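Local coordinates for protein ribosomal RNA methyltransferase, putative (PDB 2PLW) that binds S-adenosylmethionine and probably methylates the 2'-hydroxyl of a uridine in ribosomal RNA, as a parasite member of the RlmE (FtsJ) family, at residues L127-C130 with E131-S135; G157-T160 with N161-K164; T137-M140 with E141-N145; E12-K16 with Y17-K21. All coordinates share one frame; numbering follows the deposited sequence.

Interaction 1: residues L127-C130 with E131-S135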
loop_
_atom_site.group_PDB
_atom_site.type_symbol
_atom_site.label_atom_id
_atom_site.label_comp_id
_atom_site.label_asym_id
_atom_site.label_seq_id
_atom_site.Cartn_x
_atom_site.Cartn_y
_atom_site.Cartn_z
ATOM N N LEU A 127 9.744 -15.271 -4.449
ATOM C CA LEU A 127 8.689 -16.010 -3.732
ATOM C C LEU A 127 8.325 -15.344 -2.403
ATOM O O LEU A 127 7.128 -15.246 -2.037
ATOM C CB LEU A 127 9.079 -17.477 -3.490
ATOM C CG LEU A 127 7.947 -18.404 -3.014
ATOM C CD1 LEU A 127 6.904 -18.490 -4.129
ATOM C CD2 LEU A 127 8.511 -19.783 -2.632
ATOM N N ASN A 128 9.344 -14.887 -1.672
ATOM C CA ASN A 128 9.096 -14.157 -0.419
ATOM C C ASN A 128 8.313 -12.886 -0.675
ATOM O O ASN A 128 7.453 -12.517 0.122
ATOM C CB ASN A 128 10.397 -13.777 0.288
ATOM C CG ASN A 128 11.165 -14.972 0.788
ATOM O OD1 ASN A 128 10.653 -16.086 0.812
ATOM N ND2 ASN A 128 12.417 -14.735 1.206
ATOM N N SER A 129 8.673 -12.190 -1.749
ATOM C CA SER A 129 7.961 -10.987 -2.172
ATOM C C SER A 129 6.515 -11.313 -2.510
ATOM O O SER A 129 5.610 -10.521 -2.204
ATOM C CB SER A 129 8.656 -10.347 -3.381
ATOM O OG SER A 129 7.988 -9.173 -3.847
ATOM N N CYS A 130 6.300 -12.432 -3.191
ATOM C CA CYS A 130 4.932 -12.888 -3.499
ATOM C C CYS A 130 4.141 -13.093 -2.214
ATOM O O CYS A 130 2.978 -12.690 -2.099
ATOM C CB CYS A 130 4.999 -14.190 -4.296
ATOM S SG CYS A 130 5.529 -13.884 -5.984
ATOM N N GLU A 131 4.797 -13.710 -1.233
ATOM C CA GLU A 131 4.147 -14.034 0.038
ATOM C C GLU A 131 3.706 -12.747 0.737
ATOM O O GLU A 131 2.574 -12.657 1.197
ATOM C CB GLU A 131 5.063 -14.858 0.956
ATOM C CG GLU A 131 4.377 -15.157 2.304
ATOM C CD GLU A 131 5.222 -16.006 3.272
ATOM O OE1 GLU A 131 6.437 -15.735 3.418
ATOM O OE2 GLU A 131 4.635 -16.918 3.907
ATOM N N LEU A 132 4.593 -11.749 0.761
ATOM C CA LEU A 132 4.288 -10.457 1.366
ATOM C C LEU A 132 3.159 -9.782 0.599
ATOM O O LEU A 132 2.245 -9.212 1.204
ATOM C CB LEU A 132 5.527 -9.558 1.392
ATOM C CG LEU A 132 5.297 -8.137 1.944
ATOM C CD1 LEU A 132 4.664 -8.187 3.339
ATOM C CD2 LEU A 132 6.604 -7.400 1.984
ATOM N N THR A 133 3.230 -9.843 -0.727
ATOM C CA THR A 133 2.204 -9.234 -1.568
ATOM C C THR A 133 0.824 -9.865 -1.304
ATOM O O THR A 133 -0.190 -9.183 -1.230
ATOM C CB THR A 133 2.597 -9.340 -3.049
ATOM O OG1 THR A 133 3.798 -8.576 -3.243
ATOM C CG2 THR A 133 1.493 -8.756 -3.920
ATOM N N LEU A 134 0.812 -11.181 -1.150
ATOM C CA LEU A 134 -0.423 -11.880 -0.830
ATOM C C LEU A 134 -0.943 -11.450 0.553
ATOM O O LEU A 134 -2.134 -11.229 0.682
ATOM C CB LEU A 134 -0.234 -13.403 -0.931
ATOM C CG LEU A 134 -0.126 -13.905 -2.373
ATOM C CD1 LEU A 134 0.362 -15.361 -2.402
ATOM C CD2 LEU A 134 -1.484 -13.762 -3.079
ATOM N N SER A 135 -0.064 -11.317 1.558
ATOM C CA SER A 135 -0.467 -10.889 2.907
ATOM C C SER A 135 -1.088 -9.501 2.873
ATOM O O SER A 135 -2.164 -9.277 3.440
ATOM C CB SER A 135 0.711 -10.911 3.907
ATOM O OG SER A 135 1.105 -12.256 4.130
HETATM O O HOH W 1 7.861 -13.262 2.878
#
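Ser129 O takes two hydrogen bonds from Thr133, one residue supplying both donors. Thr133 N gives the usual helical i to i+4 bond. Thr133 OG1 adds a second, 2.9 Å from Ser129 O. The two donors come from opposite faces of the carbonyl plane, and the hydroxyl is tilted 35° out of it. OG1 reaches back because it sits beside its own backbone N (chi1 -64°). The same torsion turns CG2 away from that N. Ser129 OG serves another partner, Tyr155 N.

The other i to i+4 pairs of this part of helix 122-143 are regular. Glu131 N binds Leu127 O, Leu132 N binds Asn128 O, and Leu134 N binds Cys130 O at 2.8 Å. Asn128 O has a second donor, a water 2.9 Å away. That water also donates to Glu131 OE1 at 2.9 Å, so it ties the carboxylate back to the turn before it. Glu131 CG is anti to the backbone N (chi1 178°), and the chain runs extended to this water. Leu134 CG lies 3.3 Å from Cys130 O.

The helix packs on the central sheet of the Rossmann-like methyltransferase fold. Ser129, Cys130 and Thr133 touch Met154 of strand 148-155, while Leu132 touches the bound S-adenosylmethionine and Val116. Ser129 and Thr133 can thus lie against the sheet with their hydroxyls satisfied, Ser129 OG by Tyr155 N and Thr133 OG1 by Ser129 O, while the charge of Glu131 stays at the exposed, watered side.

Interaction 2: residues G157-T160 with N161-K164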
loop_
_atom_site.group_PDB
_atom_site.type_symbol
_atom_site.label_atom_id
_atom_site.label_comp_id
_atom_site.label_asym_id
_atom_site.label_seq_id
_atom_site.Cartn_x
_atom_site.Cartn_y
_atom_site.Cartn_z
ATOM N N GLY A 157 8.880 -11.066 -11.202
ATOM C CA GLY A 157 9.352 -12.421 -11.459
ATOM C C GLY A 157 8.276 -13.358 -11.913
ATOM O O GLY A 157 7.224 -12.943 -12.390
ATOM N N SER A 158 8.559 -14.641 -11.764
ATOM C CA SER A 158 7.741 -15.672 -12.385
ATOM C C SER A 158 6.257 -15.632 -12.011
ATOM O O SER A 158 5.409 -16.016 -12.815
ATOM C CB SER A 158 8.360 -17.054 -12.129
ATOM O OG SER A 158 7.791 -17.751 -11.045
ATOM N N GLN A 159 5.956 -15.155 -10.797
ATOM C CA GLN A 159 4.588 -15.156 -10.279
ATOM C C GLN A 159 3.858 -13.827 -10.425
ATOM O O GLN A 159 2.687 -13.715 -10.087
ATOM C CB GLN A 159 4.583 -15.513 -8.786
ATOM C CG GLN A 159 5.237 -16.871 -8.507
ATOM C CD GLN A 159 4.455 -17.989 -9.157
ATOM O OE1 GLN A 159 3.331 -18.265 -8.769
ATOM N NE2 GLN A 159 5.040 -18.622 -10.163
ATOM N N THR A 160 4.550 -12.809 -10.897
ATOM C CA THR A 160 3.937 -11.499 -11.008
ATOM C C THR A 160 2.629 -11.545 -11.789
ATOM O O THR A 160 1.606 -11.000 -11.349
ATOM C CB THR A 160 4.941 -10.478 -11.594
ATOM O OG1 THR A 160 6.050 -10.391 -10.705
ATOM C CG2 THR A 160 4.319 -9.088 -11.721
ATOM N N ASN A 161 2.634 -12.201 -12.942
ATOM C CA ASN A 161 1.426 -12.185 -13.726
ATOM C C ASN A 161 0.274 -12.969 -13.096
ATOM O O ASN A 161 -0.891 -12.569 -13.208
ATOM C CB ASN A 161 1.682 -12.574 -15.177
ATOM C CG ASN A 161 1.113 -11.551 -16.124
ATOM O OD1 ASN A 161 0.078 -11.778 -16.757
ATOM N ND2 ASN A 161 1.740 -10.372 -16.162
ATOM N N ASN A 162 0.601 -14.050 -12.391
ATOM C CA ASN A 162 -0.411 -14.739 -11.595
ATOM C C ASN A 162 -1.096 -13.779 -10.612
ATOM O O ASN A 162 -2.328 -13.788 -10.461
ATOM C CB ASN A 162 0.199 -15.897 -10.814
ATOM C CG ASN A 162 0.681 -17.034 -11.692
ATOM O OD1 ASN A 162 0.226 -17.233 -12.845
ATOM N ND2 ASN A 162 1.619 -17.804 -11.149
ATOM N N LEU A 163 -0.289 -12.962 -9.946
ATOM C CA LEU A 163 -0.813 -12.022 -8.954
ATOM C C LEU A 163 -1.633 -10.952 -9.638
ATOM O O LEU A 163 -2.703 -10.546 -9.155
ATOM C CB LEU A 163 0.336 -11.398 -8.157
ATOM C CG LEU A 163 0.996 -12.395 -7.190
ATOM C CD1 LEU A 163 1.975 -11.685 -6.289
ATOM C CD2 LEU A 163 -0.030 -13.093 -6.355
ATOM N N LYS A 164 -1.147 -10.507 -10.775
ATOM C CA LYS A 164 -1.899 -9.504 -11.545
ATOM C C LYS A 164 -3.290 -10.043 -11.901
ATOM O O LYS A 164 -4.306 -9.376 -11.679
ATOM C CB LYS A 164 -1.118 -9.120 -12.784
ATOM C CG LYS A 164 -1.742 -7.996 -13.563
ATOM C CD LYS A 164 -0.885 -7.724 -14.784
ATOM C CE LYS A 164 -1.438 -6.602 -15.588
ATOM N NZ LYS A 164 -0.460 -6.264 -16.680
HETATM O O HOH W 2 5.177 -12.964 -14.236
HETATM O O HOH W 3 2.803 -15.543 -13.306
#
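A type I beta turn from Gly157 to Thr160, closed by Thr160 N to Gly157 O, runs straight into helix 160-168. It forms the helix entry after strand 148-155 in this Rossmann-like methyltransferase fold. The first helical bonds follow at once: Leu163 N to Gln159 O at 3.1 Å and Lys164 N to Thr160 O at 2.9 Å.

Two early amides of the helix are met by water. One water bridges Gly157 O to Asn161 N. A second joins Ser158 O to Asn162 N, 2.8 Å from that nitrogen. With OG1 beside its own backbone N (chi1 -61°), Thr160 can accept from Gly157 N across the turn.

Leu163 CB lies near Thr160 O and its CG near Gln159 O. The side chain then packs on Thr133 and Leu134 of helix 122-143. Thr160 rests on His126 of that helix and on Ile189 of strand 188-196. Thr160, the last residue of the turn, thus sits between helix 122-143 and the sheet. Gln159 N adds a hydrogen bond to His126 NE2.

The side chain of Gln159 is bent at chi2, and its amide uses both ends. Its NE2 donates almost straight, at 177°, to Ser158 OG. The amide planes of Gln159 and Asn162 stand 69° apart. Asn162 ND2 donates to Gln159 OE1 at 3.0 Å, from above the carbonyl plane and not on a lone pair.

Interaction 3: residues T137-M140 with E141-N145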
loop_
_atom_site.group_PDB
_atom_site.type_symbol
_atom_site.label_atom_id
_atom_site.label_comp_id
_atom_site.label_asym_id
_atom_site.label_seq_id
_atom_site.Cartn_x
_atom_site.Cartn_y
_atom_site.Cartn_z
ATOM N N THR A 137 -2.314 -7.977 0.215
ATOM C CA THR A 137 -3.564 -8.074 -0.571
ATOM C C THR A 137 -4.766 -8.608 0.252
ATOM O O THR A 137 -5.859 -8.067 0.200
ATOM C CB THR A 137 -3.317 -8.911 -1.838
ATOM O OG1 THR A 137 -2.266 -8.280 -2.594
ATOM C CG2 THR A 137 -4.610 -9.074 -2.697
ATOM N N HIS A 138 -4.507 -9.631 1.065
ATOM C CA HIS A 138 -5.529 -10.183 1.947
ATOM C C HIS A 138 -6.036 -9.141 2.940
ATOM O O HIS A 138 -7.232 -9.060 3.195
ATOM C CB HIS A 138 -4.950 -11.384 2.686
ATOM C CG HIS A 138 -5.948 -12.082 3.547
ATOM N ND1 HIS A 138 -6.880 -12.964 3.042
ATOM C CD2 HIS A 138 -6.176 -12.005 4.879
ATOM C CE1 HIS A 138 -7.638 -13.407 4.031
ATOM N NE2 HIS A 138 -7.232 -12.840 5.153
ATOM N N PHE A 139 -5.112 -8.363 3.506
ATOM C CA PHE A 139 -5.455 -7.298 4.428
ATOM C C PHE A 139 -6.232 -6.188 3.673
ATOM O O PHE A 139 -7.284 -5.694 4.128
ATOM C CB PHE A 139 -4.173 -6.782 5.081
ATOM C CG PHE A 139 -4.324 -5.452 5.735
ATOM C CD1 PHE A 139 -4.841 -5.357 7.010
ATOM C CD2 PHE A 139 -4.008 -4.287 5.041
ATOM C CE1 PHE A 139 -4.993 -4.132 7.623
ATOM C CE2 PHE A 139 -4.161 -3.033 5.644
ATOM C CZ PHE A 139 -4.651 -2.960 6.934
ATOM N N MET A 140 -5.734 -5.832 2.492
ATOM C CA MET A 140 -6.368 -4.799 1.635
ATOM C C MET A 140 -7.849 -5.100 1.369
ATOM O O MET A 140 -8.727 -4.225 1.502
ATOM C CB MET A 140 -5.565 -4.658 0.310
ATOM C CG MET A 140 -6.292 -3.783 -0.792
ATOM S SD MET A 140 -7.568 -4.559 -1.672
ATOM C CE MET A 140 -6.694 -5.857 -2.537
ATOM N N GLU A 141 -8.135 -6.347 1.010
ATOM C CA GLU A 141 -9.494 -6.757 0.710
ATOM C C GLU A 141 -10.475 -6.468 1.832
ATOM O O GLU A 141 -11.665 -6.234 1.578
ATOM C CB GLU A 141 -9.529 -8.252 0.457
ATOM C CG GLU A 141 -9.278 -8.702 -0.950
ATOM C CD GLU A 141 -9.930 -10.050 -1.160
ATOM O OE1 GLU A 141 -9.504 -11.000 -0.476
ATOM O OE2 GLU A 141 -10.910 -10.143 -1.946
ATOM N N GLN A 142 -9.989 -6.528 3.075
ATOM C CA GLN A 142 -10.841 -6.274 4.241
ATOM C C GLN A 142 -11.173 -4.816 4.391
ATOM O O GLN A 142 -12.275 -4.491 4.821
ATOM C CB GLN A 142 -10.150 -6.772 5.520
ATOM C CG GLN A 142 -9.851 -8.290 5.498
ATOM C CD GLN A 142 -8.907 -8.705 6.621
ATOM O OE1 GLN A 142 -9.113 -8.358 7.779
ATOM N NE2 GLN A 142 -7.838 -9.403 6.264
ATOM N N TYR A 143 -10.230 -3.947 4.008
ATOM C CA TYR A 143 -10.311 -2.510 4.363
ATOM C C TYR A 143 -10.581 -1.563 3.202
ATOM O O TYR A 143 -10.920 -0.417 3.438
ATOM C CB TYR A 143 -9.059 -2.058 5.147
ATOM C CG TYR A 143 -9.093 -2.637 6.551
ATOM C CD1 TYR A 143 -9.856 -2.027 7.533
ATOM C CD2 TYR A 143 -8.396 -3.804 6.855
ATOM C CE1 TYR A 143 -9.943 -2.572 8.828
ATOM C CE2 TYR A 143 -8.475 -4.375 8.167
ATOM C CZ TYR A 143 -9.246 -3.737 9.123
ATOM O OH TYR A 143 -9.367 -4.243 10.419
ATOM N N ILE A 144 -10.459 -2.053 1.979
ATOM C CA ILE A 144 -10.598 -1.188 0.813
ATOM C C ILE A 144 -12.080 -0.870 0.565
ATOM O O ILE A 144 -12.941 -1.749 0.668
ATOM C CB ILE A 144 -9.951 -1.798 -0.462
ATOM C CG1 ILE A 144 -9.814 -0.731 -1.557
ATOM C CG2 ILE A 144 -10.712 -3.007 -0.975
ATOM C CD1 ILE A 144 -8.677 0.132 -1.375
ATOM N N ASN A 145 -12.342 0.394 0.247
ATOM C CA ASN A 145 -13.672 0.857 -0.135
ATOM C C ASN A 145 -13.992 0.444 -1.564
ATOM O O ASN A 145 -13.098 0.325 -2.398
ATOM C CB ASN A 145 -13.705 2.373 -0.081
ATOM C CG ASN A 145 -15.048 2.915 0.298
ATOM O OD1 ASN A 145 -16.030 2.187 0.460
ATOM N ND2 ASN A 145 -15.112 4.235 0.423
HETATM O O HOH W 4 -9.524 -10.823 2.827
#
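Met140 O is gripped by two backbone donors, Ile144 N at 2.8 Å and Tyr143 N at 2.9 Å. Ile144 N comes nearly along the C=O axis. Tyr143 N stands well above the carbonyl plane. This double grip marks the C-terminal end of helix 122-143, where Ile144 is the first residue to leave helical angles and the chain passes into strand 144-145.

Gln142 reaches back one turn along an extended chain. Its NE2 donates to His138 O at 3.1 Å from above the carbonyl plane, and also binds Asn78 O. His138 CD2 lies 3.4 Å from Gln142 NE2, with ring and amide planes 71° apart. His138 NE2 binds Asn78 OD1. A water donates to His138 O and lies over one face of the His138 ring; its bond to Glu141 OE1 is weak.

On the apolar side Phe139 and Tyr143 meet obliquely, their planes at 36°. Tyr143 CD2 sits over one face of the Phe139 ring, 3.5 Å from Phe139 CE1. Met140 bends at chi2 (-78°) and chi3, which fits Met140 SD lying 3.6 Å from Ile144 CG2. Both residues pack on Ile110 of strand 107-112. Phe139 touches Leu27 and Ile29 of strand 24-29, and Ile72, a residue that binds S-adenosylmethionine.

The chemistry divides the helix end. His138 and Gln142 fasten it to Asn78 by polar bonds, while Phe139, Met140 and Ile144 fix it to the sheet by apolar contact.

Interaction 4: residues E12-K16 with Y17-K21; sequences ELDNK and YLFLK
Asp14 reaches forward to the chain that follows its own helix. Asp14 CB lies 4.0 Å from Phe19 CZ and equally near Leu20 CD1. CG comes closer to Leu20, against CD1. Asp14 OD1 takes two backbone donors, Phe19 N and Leu20 N, each 2.9 Å away. Phe19 N meets Asp14 OD1 almost head-on. Leu20 N arrives on the syn side, 31° out of the carboxylate plane. Asp14 OD2 accepts from a water at 2.7 Å that also donates to Leu20 O, and it forms a salt bridge with Arg43 of helix 35-43. Asp14 CG is anti to the backbone N (chi1 -171°), which aims the carboxylate past the helix end. With two amides, a water and an arginine around it, the carboxylate is probably held as an anion.

The site is the C-terminal end of helix 7-17, before strand 24-29 of the Rossmann-like methyltransferase fold. Leu18 leaves the helix with positive phi, yet Leu18 N still binds Asp14 O at 2.8 Å. Tyr17 N binds Leu13 O.

Asp14 OD1 also sits 3.6 Å above the plane of the Phe19 ring, over its centre. That ring touches Thr149 and Ile151 of strand 148-155. Leu13 CB lies near Phe19 CE2, and Leu13 also packs on Trp36, which binds S-adenosylmethionine. Lys16 and Tyr17 run side by side. Lys16 CG makes a CH-pi contact over the Tyr17 face, 3.8 Å from the ring centroid, and CE continues alongside to Tyr17 OH.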
loop_
_atom_site.group_PDB
_atom_site.type_symbol
_atom_site.label_atom_id
_atom_site.label_comp_id
_atom_site.label_asym_id
_atom_site.label_seq_id
_atom_site.Cartn_x
_atom_site.Cartn_y
_atom_site.Cartn_z
ATOM N N GLU A 12 5.937 10.066 -9.111
ATOM C CA GLU A 12 5.835 9.488 -10.442
ATOM C C GLU A 12 4.516 8.720 -10.600
ATOM O O GLU A 12 3.807 8.885 -11.587
ATOM C CB GLU A 12 7.043 8.576 -10.689
ATOM C CG GLU A 12 7.011 7.777 -11.973
ATOM C CD GLU A 12 8.193 6.815 -12.113
ATOM O OE1 GLU A 12 9.155 6.892 -11.301
ATOM O OE2 GLU A 12 8.139 5.974 -13.058
ATOM N N LEU A 13 4.198 7.887 -9.604
ATOM C CA LEU A 13 2.979 7.093 -9.634
ATOM C C LEU A 13 1.733 7.973 -9.728
ATOM O O LEU A 13 0.853 7.719 -10.553
ATOM C CB LEU A 13 2.894 6.193 -8.402
ATOM C CG LEU A 13 3.761 4.929 -8.448
ATOM C CD1 LEU A 13 3.835 4.339 -7.044
ATOM C CD2 LEU A 13 3.189 3.926 -9.444
ATOM N N ASP A 14 1.660 8.992 -8.875
ATOM C CA ASP A 14 0.484 9.852 -8.837
ATOM C C ASP A 14 0.412 10.730 -10.083
ATOM O O ASP A 14 -0.663 11.003 -10.586
ATOM C CB ASP A 14 0.415 10.703 -7.579
ATOM C CG ASP A 14 -0.931 11.429 -7.445
ATOM O OD1 ASP A 14 -1.978 10.750 -7.464
ATOM O OD2 ASP A 14 -0.953 12.678 -7.405
ATOM N N ASN A 15 1.567 11.152 -10.580
ATOM C CA ASN A 15 1.601 11.883 -11.860
ATOM C C ASN A 15 1.006 11.106 -13.038
ATOM O O ASN A 15 0.347 11.683 -13.917
ATOM C CB ASN A 15 3.042 12.305 -12.166
ATOM C CG ASN A 15 3.467 13.526 -11.390
ATOM O OD1 ASN A 15 2.652 14.209 -10.742
ATOM N ND2 ASN A 15 4.759 13.830 -11.460
ATOM N N LYS A 16 1.230 9.793 -13.051
ATOM C CA LYS A 16 0.784 8.931 -14.131
ATOM C C LYS A 16 -0.643 8.437 -13.893
ATOM O O LYS A 16 -1.478 8.416 -14.816
ATOM C CB LYS A 16 1.758 7.749 -14.296
ATOM C CG LYS A 16 1.421 6.782 -15.463
ATOM C CD LYS A 16 2.457 5.673 -15.598
ATOM C CE LYS A 16 2.357 4.924 -16.933
ATOM N NZ LYS A 16 3.339 5.439 -17.964
ATOM N N TYR A 17 -0.927 8.036 -12.654
ATOM C CA TYR A 17 -2.194 7.369 -12.364
ATOM C C TYR A 17 -3.239 8.216 -11.652
ATOM O O TYR A 17 -4.386 7.773 -11.537
ATOM C CB TYR A 17 -1.941 6.043 -11.633
ATOM C CG TYR A 17 -1.090 5.096 -12.445
ATOM C CD1 TYR A 17 -1.645 4.317 -13.477
ATOM C CD2 TYR A 17 0.272 4.981 -12.194
ATOM C CE1 TYR A 17 -0.858 3.442 -14.215
ATOM C CE2 TYR A 17 1.070 4.124 -12.928
ATOM C CZ TYR A 17 0.505 3.360 -13.938
ATOM O OH TYR A 17 1.321 2.522 -14.654
ATOM N N LEU A 18 -2.851 9.414 -11.195
ATOM C CA LEU A 18 -3.743 10.435 -10.605
ATOM C C LEU A 18 -4.816 9.908 -9.661
ATOM O O LEU A 18 -6.013 9.898 -9.999
ATOM C CB LEU A 18 -4.420 11.299 -11.693
ATOM C CG LEU A 18 -3.813 12.600 -12.254
ATOM C CD1 LEU A 18 -3.563 13.688 -11.173
ATOM C CD2 LEU A 18 -2.573 12.313 -13.076
ATOM N N PHE A 19 -4.381 9.488 -8.478
ATOM C CA PHE A 19 -5.261 8.842 -7.517
ATOM C C PHE A 19 -5.382 9.656 -6.239
ATOM O O PHE A 19 -6.340 9.478 -5.495
ATOM C CB PHE A 19 -4.795 7.399 -7.224
ATOM C CG PHE A 19 -3.315 7.274 -6.968
ATOM C CD1 PHE A 19 -2.803 7.511 -5.688
ATOM C CD2 PHE A 19 -2.431 6.921 -7.999
ATOM C CE1 PHE A 19 -1.438 7.391 -5.433
ATOM C CE2 PHE A 19 -1.057 6.816 -7.753
ATOM C CZ PHE A 19 -0.567 7.041 -6.460
ATOM N N LEU A 20 -4.427 10.557 -5.981
ATOM C CA LEU A 20 -4.474 11.365 -4.766
ATOM C C LEU A 20 -5.424 12.537 -4.939
ATOM O O LEU A 20 -5.111 13.517 -5.618
ATOM C CB LEU A 20 -3.093 11.854 -4.343
ATOM C CG LEU A 20 -2.088 10.760 -3.952
ATOM C CD1 LEU A 20 -0.666 11.348 -3.825
ATOM C CD2 LEU A 20 -2.493 10.061 -2.634
ATOM N N LYS A 21 -6.584 12.415 -4.306
ATOM C CA LYS A 21 -7.719 13.300 -4.558
ATOM C C LYS A 21 -8.324 13.732 -3.231
ATOM O O LYS A 21 -8.056 13.121 -2.190
ATOM C CB LYS A 21 -8.765 12.559 -5.395
ATOM C CG LYS A 21 -8.383 12.378 -6.868
ATOM C CD LYS A 21 -9.357 11.502 -7.667
ATOM C CE LYS A 21 -9.177 10.006 -7.342
ATOM N NZ LYS A 21 -9.664 8.998 -8.358
HETATM O O HOH W 5 -3.001 14.380 -6.882
#

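Interactions 1 and 3 occupy successive parts of helix 122-143, their centres 15 Å apart. Interaction 2 leans on interaction 1: Cys130 SG lies 3.4 Å from Gln159 CB, and Leu134 CD2 is 3.6 Å from Leu163 CD2. Interaction 4 stands apart on helix 7-17, on the opposite side of the chain's centre from interaction 1, with centres about 24 Å apart. The side chain of Leu132 touches the bound S-adenosylmethionine, about 4 Å away. The side chains of Phe139 and Leu13 are about 8 Å and 9 Å from S-adenosylmethionine. Lys153, the predicted proton acceptor, is about 7 Å from Thr133, 8 Å from Leu13 and 10 Å from Thr160 of interaction 2, side chain to side chain.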